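Side-chain contacts in glutathione reductase (Bartonella henselae, PDB 3O0H), which probably catalyses the NADPH-dependent reduction of glutathione disulfide to glutathione, working as an FAD-containing flavoenzyme of the pyridine nucleotide-disulphide oxidoreductase family: residues P71-L74 with Y75-A78; N110-I113 with S114-G118; G429-A432 with G433-A436. All coordinates share one frame; numbering follows the deposited sequence.

Contact 1: P71-L74 with Y75-A78; sequences PKKL and YFYA. With FAD (flavin-adenine dinucleotide), chain H.
Lys-73 NZ is held by both subunits: it donates to the hydroxyl OH of Tyr-77 one helical turn on, at 3.1 Å, and to the backbone O of Pro-460 of the second subunit. With CG anti to the backbone N (chi1 -175°) and a bend at the next bond, the lysine chain slants across the tyrosine ring. Lys-73 CG lies 3.7 Å from CE2 of Tyr-77, and Lys-73 CE 3.5 Å from CZ of the same ring. Lys-73 also runs alongside Phe-76 in a common direction, Lys-73 CD being 4.0 Å from CD2 of the phenylalanine. Tyr-75 packs on Val-106 and Lys-109 of helix 102-126, and its OH is hydrogen-bonded to Phe-185 O. Beneath these side chains the helix is regular, Phe-76 N reaching Lys-72 O at 2.8 Å. Lys-72 extends to the flavin, bent at three successive bonds, and Lys-72 NZ donates to FAD O4 at 2.9 Å and FAD N5 at 3.0 Å while forming a salt bridge with Glu-205. A lysine-glutamate pair at flavin N5, on the helix that begins at the Cys-64 to Cys-69 disulfide, is characteristic of the flavin site of glutathione reductases and their relatives.

Contact 2: N110-I113 with S114-G118; sequences NKEI and SRLEG
Glu-112 and Arg-115 run alongside each other in the same direction, forming an i to i+3 salt bridge along helix 102-126. The arginine offers the side of its guanidinium, NE and NH2 together, and each nitrogen takes a different carboxylate oxygen. NE of Arg-115 donates to OE1 of Glu-112 at 2.9 Å with a nearly straight N-H...O angle of 172°, and NH2 of Arg-115 donates to OE2 of Glu-112 at 2.8 Å. The carboxylate meets the guanidinium at its edge, close to its plane, yet the two flat groups are turned 30° against each other. OE2 is met on its syn lone pair, and the turn shows at OE1, which is approached on the syn side but 28° out of the carboxylate plane. Both chains leave with CG anti to the backbone N; a bend at chi2 in the glutamate and at chi3 in the arginine then brings the charged ends together. The paired bonds should fix the rotation of both groups. Val-401 of the second subunit packs on both partners. Round the helix, Ser-114 OG is hydrogen-bonded to a water at 2.6 Å, and the same water makes a weak bond to Asn-110 OD1. Glu-117 forms a salt bridge with Arg-59. Leu-116 sits one turn after Glu-112, with Leu-116 CG 3.4 Å from the backbone O and 3.9 Å from OE2 of that glutamate.

Contact 3: G429-A432 with G433-A436; sequences GENA and GEIA
Asn-431 O accepts the backbone N of Ile-435 at 3.0 Å. Ala-432 O takes Ala-436 N at 2.9 Å in the next bond of the same series. Just ahead, Ala-432 N returns to Gly-429 O at 3.1 Å and closes a type II beta turn over residues 429-432. At the third position of that turn Asn-431 has a positive phi (60°), as this turn type requires, and the same residue is the N-cap of helix 432-444. Its side chain makes no capping bond, while its backbone N is hydrogen-bonded to Glu-370 OE2. The segment is thus a strand-turn-helix connection of the dimerisation domain, carrying the chain from strand 422-428 into the helix with only residues 429-431 between them. Gly-429, the first turn residue, has a positive phi and backbone angles that would bring a CB too close to the O of the residue before. Glu-434 starts out beside Asn-431, Glu-434 CG being 4.2 Å from CB of the asparagine; bent at chi2 (-69°), its carboxylate goes to the second subunit. Each oxygen there has its own hydrogen-bond partner, OE1 with Ser-463 OG and OE2 with Met-462 N, both of that subunit. Asn-431 packs on its counterpart, Asn-431 of the second subunit. Ile-435 reaches back over the turn: Ile-435 CG1 lies 3.6 Å from Asn-431 O and Ile-435 CD1 3.8 Å from Glu-430 O. It also touches Val-427 of the preceding strand and Leu-438 of the second subunit, whereas Ala-436 CB rests 3.4 Å from Ala-432 O.

How the contacts relate
Along the chain the three contacts follow in series: contact 1 on helix 69-88, contact 2 on helix 102-126 and contact 3 where strand 422-428 passes into helix 432-444. Contacts 1 and 2 have centres about 14 Å apart and touch, Leu-74 packing on Glu-112 and Pro-71 on Ile-113, which joins the two helices within the pyridine nucleotide-disulphide oxidoreductase part of the chain. Contact 3 belongs to the dimerisation domain; its centre is about 16 Å from that of contact 1 and 26 Å from that of contact 2, without touching either. All three reach the second subunit, so helices 69-88 and 102-126 and the dimerisation domain all take part in the dimer interface.

Contact 1: P71-L74 with Y75-A78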
loop_
_atom_site.group_PDB
_atom_site.type_symbol
_atom_site.label_atom_id
_atom_site.label_comp_id
_atom_site.label_asym_id
_atom_site.label_seq_id
_atom_site.Cartn_x
_atom_site.Cartn_y
_atom_site.Cartn_z
ATOM N N PRO B 71 17.455 10.256 2.385
ATOM C CA PRO B 71 18.103 9.555 3.515
ATOM C C PRO B 71 17.235 9.313 4.758
ATOM O O PRO B 71 17.431 8.300 5.428
ATOM C CB PRO B 71 19.297 10.434 3.846
ATOM C CG PRO B 71 18.976 11.787 3.227
ATOM C CD PRO B 71 18.156 11.499 2.022
ATOM N N LYS B 72 16.276 10.200 5.036
ATOM C CA LYS B 72 15.288 10.011 6.074
ATOM C C LYS B 72 14.559 8.645 5.883
ATOM O O LYS B 72 14.375 7.856 6.826
ATOM C CB LYS B 72 14.272 11.190 5.975
ATOM C CG LYS B 72 13.104 11.146 6.881
ATOM C CD LYS B 72 11.904 10.328 6.379
ATOM C CE LYS B 72 11.069 11.076 5.382
ATOM N NZ LYS B 72 10.562 12.459 5.745
ATOM N N LYS B 73 14.121 8.395 4.666
ATOM C CA LYS B 73 13.354 7.181 4.368
ATOM C C LYS B 73 14.254 5.943 4.486
ATOM O O LYS B 73 13.823 4.867 4.914
ATOM C CB LYS B 73 12.718 7.290 2.973
ATOM C CG LYS B 73 11.771 6.112 2.608
ATOM C CD LYS B 73 10.507 6.209 3.368
ATOM C CE LYS B 73 9.444 5.162 2.939
ATOM N NZ LYS B 73 8.846 5.239 1.559
ATOM N N LEU B 74 15.524 6.099 4.133
ATOM C CA LEU B 74 16.462 4.986 4.274
ATOM C C LEU B 74 16.667 4.643 5.741
ATOM O O LEU B 74 16.728 3.445 6.091
ATOM C CB LEU B 74 17.793 5.288 3.600
ATOM C CG LEU B 74 17.750 5.420 2.083
ATOM C CD1 LEU B 74 19.119 5.860 1.513
ATOM C CD2 LEU B 74 17.281 4.105 1.399
ATOM N N TYR B 75 16.781 5.655 6.592
ATOM C CA TYR B 75 17.052 5.446 8.002
ATOM C C TYR B 75 15.806 4.892 8.640
ATOM O O TYR B 75 15.897 4.087 9.562
ATOM C CB TYR B 75 17.525 6.745 8.718
ATOM C CG TYR B 75 19.000 7.064 8.428
ATOM C CD1 TYR B 75 19.585 6.706 7.209
ATOM C CD2 TYR B 75 19.783 7.738 9.350
ATOM C CE1 TYR B 75 20.967 7.004 6.937
ATOM C CE2 TYR B 75 21.132 8.036 9.095
ATOM C CZ TYR B 75 21.712 7.678 7.882
ATOM O OH TYR B 75 23.040 7.998 7.640
ATOM N N PHE B 76 14.650 5.375 8.176
ATOM C CA PHE B 76 13.331 4.841 8.546
ATOM C C PHE B 76 13.307 3.331 8.289
ATOM O O PHE B 76 13.045 2.542 9.192
ATOM C CB PHE B 76 12.255 5.481 7.651
ATOM C CG PHE B 76 10.914 4.786 7.715
ATOM C CD1 PHE B 76 10.064 4.987 8.786
ATOM C CD2 PHE B 76 10.486 3.989 6.678
ATOM C CE1 PHE B 76 8.790 4.366 8.830
ATOM C CE2 PHE B 76 9.229 3.357 6.718
ATOM C CZ PHE B 76 8.385 3.547 7.795
ATOM N N TYR B 77 13.644 2.917 7.078
ATOM C CA TYR B 77 13.695 1.463 6.788
ATOM C C TYR B 77 14.694 0.722 7.703
ATOM O O TYR B 77 14.393 -0.343 8.280
ATOM C CB TYR B 77 14.060 1.197 5.330
ATOM C CG TYR B 77 13.020 1.554 4.286
ATOM C CD1 TYR B 77 11.688 1.149 4.411
ATOM C CD2 TYR B 77 13.410 2.210 3.108
ATOM C CE1 TYR B 77 10.738 1.447 3.392
ATOM C CE2 TYR B 77 12.479 2.523 2.116
ATOM C CZ TYR B 77 11.169 2.137 2.249
ATOM O OH TYR B 77 10.300 2.471 1.219
ATOM N N ALA B 78 15.882 1.279 7.853
ATOM C CA ALA B 78 16.861 0.652 8.692
ATOM C C ALA B 78 16.298 0.416 10.103
ATOM O O ALA B 78 16.491 -0.647 10.677
ATOM C CB ALA B 78 18.157 1.494 8.762
HETATM P PA FAD H . 15.751 22.540 -2.104
HETATM O O1A FAD H . 16.004 22.739 -0.640
HETATM O O2A FAD H . 15.567 21.104 -2.511
HETATM O O5B FAD H . 16.893 23.186 -3.016
HETATM C C5B FAD H . 17.452 24.465 -2.802
HETATM C C4B FAD H . 18.887 24.364 -3.275
HETATM O O4B FAD H . 19.461 25.651 -3.447
HETATM C C3B FAD H . 19.803 23.608 -2.320
HETATM O O3B FAD H . 20.507 22.579 -3.022
HETATM C C2B FAD H . 20.767 24.661 -1.806
HETATM O O2B FAD H . 22.048 24.118 -1.594
HETATM C C1B FAD H . 20.823 25.655 -2.916
HETATM N N9A FAD H . 20.995 27.093 -2.652
HETATM C C8A FAD H . 20.303 27.873 -1.773
HETATM N N7A FAD H . 20.675 29.149 -1.960
HETATM C C5A FAD H . 21.600 29.167 -2.965
HETATM C C6A FAD H . 22.252 30.178 -3.619
HETATM N N6A FAD H . 22.115 31.470 -3.282
HETATM N N1A FAD H . 23.116 29.864 -4.641
HETATM C C2A FAD H . 23.274 28.551 -5.016
HETATM N N3A FAD H . 22.605 27.550 -4.396
HETATM C C4A FAD H . 21.752 27.887 -3.418
HETATM N N1 FAD H . 9.408 16.659 1.529
HETATM C C2 FAD H . 8.561 15.665 1.082
HETATM O O2 FAD H . 7.758 15.840 0.130
HETATM N N3 FAD H . 8.595 14.464 1.673
HETATM C C4 FAD H . 9.475 14.158 2.698
HETATM O O4 FAD H . 9.450 13.003 3.142
HETATM C C4X FAD H . 10.335 15.156 3.157
HETATM N N5 FAD H . 11.240 14.918 4.155
HETATM C C5X FAD H . 12.102 15.945 4.538
HETATM C C6 FAD H . 12.997 15.687 5.561
HETATM C C7 FAD H . 13.890 16.665 5.978
HETATM C C7M FAD H . 14.863 16.327 7.094
HETATM C C8 FAD H . 13.887 17.902 5.364
HETATM C C8M FAD H . 14.823 19.000 5.828
HETATM C C9 FAD H . 12.972 18.178 4.355
HETATM C C9A FAD H . 12.068 17.193 3.943
HETATM N N10 FAD H . 11.145 17.412 2.935
HETATM C C10 FAD H . 10.307 16.403 2.534
HETATM C "C1'" FAD H . 11.026 18.716 2.249
HETATM C "C2'" FAD H . 11.754 18.786 0.930
HETATM O "O2'" FAD H . 13.132 18.568 1.163
HETATM C "C3'" FAD H . 11.536 20.159 0.350
HETATM O "O3'" FAD H . 10.177 20.556 0.345
HETATM C "C4'" FAD H . 12.171 20.257 -1.020
HETATM O "O4'" FAD H . 13.553 19.908 -0.905
HETATM C "C5'" FAD H . 12.067 21.675 -1.567
HETATM O "O5'" FAD H . 12.616 21.744 -2.902
HETATM P P FAD H . 13.228 23.161 -3.339
HETATM O O1P FAD H . 13.600 23.119 -4.805
HETATM O O2P FAD H . 12.256 24.264 -2.983
HETATM O O3P FAD H . 14.484 23.471 -2.423
#

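Contact 2: N110-I113 with S114-G118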
loop_
_atom_site.group_PDB
_atom_site.type_symbol
_atom_site.label_atom_id
_atom_site.label_comp_id
_atom_site.label_asym_id
_atom_site.label_seq_id
_atom_site.Cartn_x
_atom_site.Cartn_y
_atom_site.Cartn_z
ATOM N N ASN B 110 25.417 7.215 2.042
ATOM C CA ASN B 110 26.314 8.029 1.209
ATOM C C ASN B 110 26.490 7.488 -0.208
ATOM O O ASN B 110 26.593 8.271 -1.149
ATOM C CB ASN B 110 27.686 8.134 1.844
ATOM C CG ASN B 110 27.713 9.097 3.008
ATOM O OD1 ASN B 110 26.966 10.078 3.009
ATOM N ND2 ASN B 110 28.595 8.836 3.992
ATOM N N LYS B 111 26.543 6.170 -0.365
ATOM C CA LYS B 111 26.681 5.582 -1.732
ATOM C C LYS B 111 25.415 5.959 -2.527
ATOM O O LYS B 111 25.483 6.374 -3.693
ATOM C CB LYS B 111 26.824 4.065 -1.669
ATOM C CG LYS B 111 26.984 3.357 -3.032
ATOM C CD LYS B 111 27.300 1.859 -2.859
ATOM C CE LYS B 111 27.601 1.172 -4.200
ATOM N NZ LYS B 111 27.517 -0.313 -4.038
ATOM N N GLU B 112 24.265 5.815 -1.882
ATOM C CA GLU B 112 22.993 6.008 -2.571
ATOM C C GLU B 112 22.729 7.456 -2.916
ATOM O O GLU B 112 22.255 7.749 -4.034
ATOM C CB GLU B 112 21.829 5.434 -1.758
ATOM C CG GLU B 112 20.433 5.653 -2.374
ATOM C CD GLU B 112 20.278 5.084 -3.778
ATOM O OE1 GLU B 112 21.197 4.379 -4.296
ATOM O OE2 GLU B 112 19.223 5.345 -4.387
ATOM N N ILE B 113 23.020 8.373 -2.006
ATOM C CA ILE B 113 22.782 9.780 -2.307
ATOM C C ILE B 113 23.806 10.297 -3.351
ATOM O O ILE B 113 23.443 11.131 -4.193
ATOM C CB ILE B 113 22.716 10.743 -1.054
ATOM C CG1 ILE B 113 24.095 10.968 -0.418
ATOM C CG2 ILE B 113 21.647 10.268 -0.023
ATOM C CD1 ILE B 113 24.156 12.013 0.749
ATOM N N SER B 114 25.041 9.794 -3.313
ATOM C CA SER B 114 26.003 10.093 -4.395
ATOM C C SER B 114 25.573 9.594 -5.788
ATOM O O SER B 114 25.783 10.278 -6.788
ATOM C CB SER B 114 27.421 9.625 -4.029
ATOM O OG SER B 114 27.824 10.363 -2.861
ATOM N N ARG B 115 24.936 8.428 -5.853
ATOM C CA ARG B 115 24.396 7.888 -7.097
ATOM C C ARG B 115 23.305 8.824 -7.648
ATOM O O ARG B 115 23.353 9.245 -8.815
ATOM C CB ARG B 115 23.807 6.502 -6.865
ATOM C CG ARG B 115 23.425 5.732 -8.135
ATOM C CD ARG B 115 22.707 4.418 -7.817
ATOM N NE ARG B 115 21.402 4.612 -7.184
ATOM C CZ ARG B 115 20.262 4.778 -7.842
ATOM N NH1 ARG B 115 20.236 4.777 -9.181
ATOM N NH2 ARG B 115 19.144 4.909 -7.164
ATOM N N LEU B 116 22.357 9.171 -6.788
ATOM C CA LEU B 116 21.270 10.080 -7.159
ATOM C C LEU B 116 21.786 11.459 -7.598
ATOM O O LEU B 116 21.401 11.974 -8.651
ATOM C CB LEU B 116 20.332 10.250 -5.969
ATOM C CG LEU B 116 19.545 8.984 -5.620
ATOM C CD1 LEU B 116 18.618 9.314 -4.431
ATOM C CD2 LEU B 116 18.721 8.428 -6.814
ATOM N N GLU B 117 22.670 12.029 -6.790
ATOM C CA GLU B 117 23.396 13.258 -7.133
ATOM C C GLU B 117 24.010 13.189 -8.530
ATOM O O GLU B 117 23.835 14.100 -9.337
ATOM C CB GLU B 117 24.479 13.529 -6.082
ATOM C CG GLU B 117 25.371 14.772 -6.339
ATOM C CD GLU B 117 26.503 14.842 -5.336
ATOM O OE1 GLU B 117 26.946 13.777 -4.885
ATOM O OE2 GLU B 117 26.966 15.931 -4.993
ATOM N N GLY B 118 24.752 12.130 -8.822
ATOM C CA GLY B 118 25.356 11.981 -10.159
ATOM C C GLY B 118 24.324 11.971 -11.278
ATOM O O GLY B 118 24.550 12.562 -12.358
HETATM O O HOH W 1 27.420 10.920 -0.311
#

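Contact 3: G429-A432 with G433-A436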
loop_
_atom_site.group_PDB
_atom_site.type_symbol
_atom_site.label_atom_id
_atom_site.label_comp_id
_atom_site.label_asym_id
_atom_site.label_seq_id
_atom_site.Cartn_x
_atom_site.Cartn_y
_atom_site.Cartn_z
ATOM N N GLY B 429 -0.696 3.496 10.603
ATOM C CA GLY B 429 -0.306 2.119 10.611
ATOM C C GLY B 429 0.528 1.809 9.370
ATOM O O GLY B 429 0.992 2.702 8.632
ATOM N N GLU B 430 0.697 0.531 9.137
ATOM C CA GLU B 430 1.650 0.051 8.135
ATOM C C GLU B 430 1.330 0.597 6.708
ATOM O O GLU B 430 0.192 0.485 6.224
ATOM C CB GLU B 430 1.667 -1.496 8.210
ATOM C CG GLU B 430 2.309 -2.200 7.047
ATOM C CD GLU B 430 2.496 -3.671 7.319
ATOM O OE1 GLU B 430 2.620 -4.036 8.526
ATOM O OE2 GLU B 430 2.494 -4.450 6.327
ATOM N N ASN B 431 2.332 1.223 6.073
ATOM C CA ASN B 431 2.211 1.785 4.728
ATOM C C ASN B 431 1.137 2.858 4.595
ATOM O O ASN B 431 0.660 3.121 3.504
ATOM C CB ASN B 431 1.993 0.654 3.699
ATOM C CG ASN B 431 3.154 -0.298 3.662
ATOM O OD1 ASN B 431 2.968 -1.495 3.673
ATOM N ND2 ASN B 431 4.367 0.235 3.639
ATOM N N ALA B 432 0.850 3.556 5.693
ATOM C CA ALA B 432 -0.186 4.580 5.722
ATOM C C ALA B 432 0.036 5.645 4.619
ATOM O O ALA B 432 -0.911 6.106 4.028
ATOM C CB ALA B 432 -0.249 5.243 7.110
ATOM N N GLY B 433 1.285 6.004 4.346
ATOM C CA GLY B 433 1.586 6.923 3.252
ATOM C C GLY B 433 1.177 6.432 1.871
ATOM O O GLY B 433 0.627 7.214 1.065
ATOM N N GLU B 434 1.527 5.184 1.554
ATOM C CA GLU B 434 1.092 4.544 0.303
ATOM C C GLU B 434 -0.431 4.563 0.206
ATOM O O GLU B 434 -1.023 4.964 -0.818
ATOM C CB GLU B 434 1.570 3.096 0.215
ATOM C CG GLU B 434 3.041 2.856 0.266
ATOM C CD GLU B 434 3.758 3.358 -0.981
ATOM O OE1 GLU B 434 3.053 3.661 -1.970
ATOM O OE2 GLU B 434 5.014 3.426 -0.945
ATOM N N ILE B 435 -1.083 4.157 1.283
ATOM C CA ILE B 435 -2.537 4.077 1.274
ATOM C C ILE B 435 -3.178 5.428 1.063
ATOM O O ILE B 435 -4.108 5.563 0.269
ATOM C CB ILE B 435 -3.072 3.439 2.567
ATOM C CG1 ILE B 435 -2.645 1.974 2.623
ATOM C CG2 ILE B 435 -4.587 3.638 2.676
ATOM C CD1 ILE B 435 -2.833 1.314 4.027
ATOM N N ALA B 436 -2.688 6.434 1.767
ATOM C CA ALA B 436 -3.234 7.774 1.633
ATOM C C ALA B 436 -3.003 8.358 0.229
ATOM O O ALA B 436 -3.922 9.001 -0.355
ATOM C CB ALA B 436 -2.656 8.691 2.735
#